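Local coordinates for fiber protein (Snake adenovirus 1, PDB 4UMI), which probably forms the trimeric spikes that protrude from the vertices of the adenovirus capsid and attaches the virion to a host-cell receptor, at residues A108-N113 and S118-A123. Sequence-based numbering, arbitrary orientation. Where two conformers were deposited one is given.
Sequences AEELQN and SFAFQA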
loop_
_atom_site.group_PDB
_atom_site.type_symbol
_atom_site.label_atom_id
_atom_site.label_comp_id
_atom_site.label_asym_id
_atom_site.label_seq_id
_atom_site.Cartn_x
_atom_site.Cartn_y
_atom_site.Cartn_z
ATOM N N ALA A 108 13.171 10.157 -3.386
ATOM C CA ALA A 108 12.302 10.130 -4.532
ATOM C C ALA A 108 13.010 10.683 -5.732
ATOM O O ALA A 108 13.927 11.506 -5.609
ATOM C CB ALA A 108 11.035 10.897 -4.299
ATOM N N GLU A 109 12.573 10.267 -6.922
ATOM C CA GLU A 109 13.260 10.636 -8.158
ATOM C C GLU A 109 12.250 10.576 -9.298
ATOM O O GLU A 109 11.392 9.684 -9.321
ATOM C CB GLU A 109 14.367 9.603 -8.361
ATOM C CG GLU A 109 15.335 9.850 -9.468
ATOM C CD GLU A 109 16.483 8.883 -9.335
ATOM O OE1 GLU A 109 16.959 8.626 -8.181
ATOM O OE2 GLU A 109 16.918 8.394 -10.386
ATOM N N GLU A 110 12.389 11.459 -10.276
ATOM C CA GLU A 110 11.548 11.482 -11.459
ATOM C C GLU A 110 12.360 10.942 -12.619
ATOM O O GLU A 110 13.496 11.371 -12.815
ATOM C CB GLU A 110 11.106 12.914 -11.744
ATOM C CG GLU A 110 10.103 13.034 -12.869
ATOM C CD GLU A 110 8.692 12.760 -12.434
ATOM O OE1 GLU A 110 8.408 12.843 -11.222
ATOM O OE2 GLU A 110 7.867 12.451 -13.318
ATOM N N LEU A 111 11.793 9.982 -13.345
ATOM C CA LEU A 111 12.410 9.378 -14.528
ATOM C C LEU A 111 11.543 9.638 -15.742
ATOM O O LEU A 111 10.333 9.702 -15.657
ATOM C CB LEU A 111 12.582 7.862 -14.382
ATOM C CG LEU A 111 13.697 7.397 -13.462
ATOM C CD1 LEU A 111 13.539 7.826 -12.025
ATOM C CD2 LEU A 111 13.912 5.911 -13.509
ATOM N N GLN A 112 12.190 9.803 -16.886
ATOM C CA GLN A 112 11.458 10.059 -18.103
ATOM C C GLN A 112 12.111 9.271 -19.231
ATOM O O GLN A 112 13.346 9.176 -19.320
ATOM C CB GLN A 112 11.473 11.563 -18.384
ATOM C CG GLN A 112 10.642 12.023 -19.564
ATOM C CD GLN A 112 10.642 13.537 -19.720
ATOM O OE1 GLN A 112 10.814 14.278 -18.750
ATOM N NE2 GLN A 112 10.442 13.998 -20.938
ATOM N N ASN A 113 11.285 8.657 -20.072
ATOM C CA ASN A 113 11.814 7.886 -21.208
ATOM C C ASN A 113 11.924 8.785 -22.431
ATOM O O ASN A 113 11.606 9.978 -22.386
ATOM C CB ASN A 113 11.023 6.593 -21.498
ATOM C CG ASN A 113 9.653 6.848 -22.084
ATOM O OD1 ASN A 113 9.245 7.982 -22.301
ATOM N ND2 ASN A 113 8.938 5.773 -22.337
ATOM N N SER A 118 6.611 9.910 -18.010
ATOM C CA SER A 118 7.336 10.187 -16.793
ATOM C C SER A 118 6.772 9.411 -15.625
ATOM O O SER A 118 5.546 9.261 -15.512
ATOM C CB SER A 118 7.456 11.660 -16.524
ATOM O OG SER A 118 6.214 12.183 -16.223
ATOM N N PHE A 119 7.683 8.921 -14.795
ATOM C CA PHE A 119 7.376 8.238 -13.550
ATOM C C PHE A 119 8.021 8.948 -12.380
ATOM O O PHE A 119 9.111 9.482 -12.523
ATOM C CB PHE A 119 7.903 6.789 -13.526
ATOM C CG PHE A 119 6.950 5.794 -14.070
ATOM C CD1 PHE A 119 6.764 5.617 -15.420
ATOM C CD2 PHE A 119 6.280 4.973 -13.202
ATOM C CE1 PHE A 119 5.893 4.674 -15.875
ATOM C CE2 PHE A 119 5.402 4.022 -13.646
ATOM C CZ PHE A 119 5.224 3.861 -14.992
ATOM N N ALA A 120 7.380 8.909 -11.216
ATOM C CA ALA A 120 8.034 9.220 -9.966
ATOM C C ALA A 120 8.145 7.948 -9.186
ATOM O O ALA A 120 7.187 7.157 -9.075
ATOM C CB ALA A 120 7.257 10.252 -9.200
ATOM N N PHE A 121 9.336 7.710 -8.667
ATOM C CA PHE A 121 9.626 6.582 -7.801
ATOM C C PHE A 121 10.038 7.115 -6.426
ATOM O O PHE A 121 10.768 8.096 -6.338
ATOM C CB PHE A 121 10.729 5.723 -8.358
ATOM C CG PHE A 121 10.344 4.988 -9.607
ATOM C CD1 PHE A 121 9.640 3.807 -9.536
ATOM C CD2 PHE A 121 10.662 5.472 -10.853
ATOM C CE1 PHE A 121 9.276 3.130 -10.680
ATOM C CE2 PHE A 121 10.310 4.799 -11.986
ATOM C CZ PHE A 121 9.585 3.660 -11.892
ATOM N N GLN A 122 9.633 6.434 -5.368
ATOM C CA GLN A 122 10.086 6.690 -4.009
ATOM C C GLN A 122 10.652 5.409 -3.454
ATOM O O GLN A 122 10.036 4.345 -3.568
ATOM C CB GLN A 122 8.958 7.250 -3.125
ATOM C CG GLN A 122 9.245 7.332 -1.635
ATOM C CD GLN A 122 8.023 7.651 -0.850
ATOM O OE1 GLN A 122 6.891 7.516 -1.348
ATOM N NE2 GLN A 122 8.216 7.976 0.406
ATOM N N ALA A 123 11.816 5.512 -2.818
ATOM C CA ALA A 123 12.463 4.377 -2.188
ATOM C C ALA A 123 12.573 4.644 -0.690
ATOM O O ALA A 123 13.151 5.650 -0.280
ATOM C CB ALA A 123 13.830 4.138 -2.823
#
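An antiparallel beta hairpin, supplying the first two strands of a four-stranded sheet in the fibre head, pairs E109 with F121 and L111 with F119, and it illustrates how alternation along strands sorts side chains between two environments. Each pair is hydrogen-bonded in both directions: E109 N reaches F121 O at 2.9 Å and L111 N reaches F119 O at 2.8 Å, while F121 N gives E109 O a nearly straight bond (175°). The same carbonyl oxygens also receive CA-H...O contacts from the non-hydrogen-bonded pairs, as from A108 CA to F121 O, 3.1 Å.

L111, F119 and F121 face the interior of the head, where L186 lies against L111 and F121, L188 against F119, and F148 meets both L111 and F119. E109 shares this face, its OE1 hydrogen-bonded to S153. There L111 crosses F121 at about a right angle, its CD1 meeting ring atom CD2 of F121 at the ring edge, 3.9 Å away. The other face, with A108, E110, A120 and Q122, packs on the second subunit of the trimer; Q122 OE1 accepts a hydrogen bond from K133 of that subunit. With chi2 bent to 82°, the E110 carboxylate folds over the neighbouring strand, OE1 lying 3.5 Å from A120 CB.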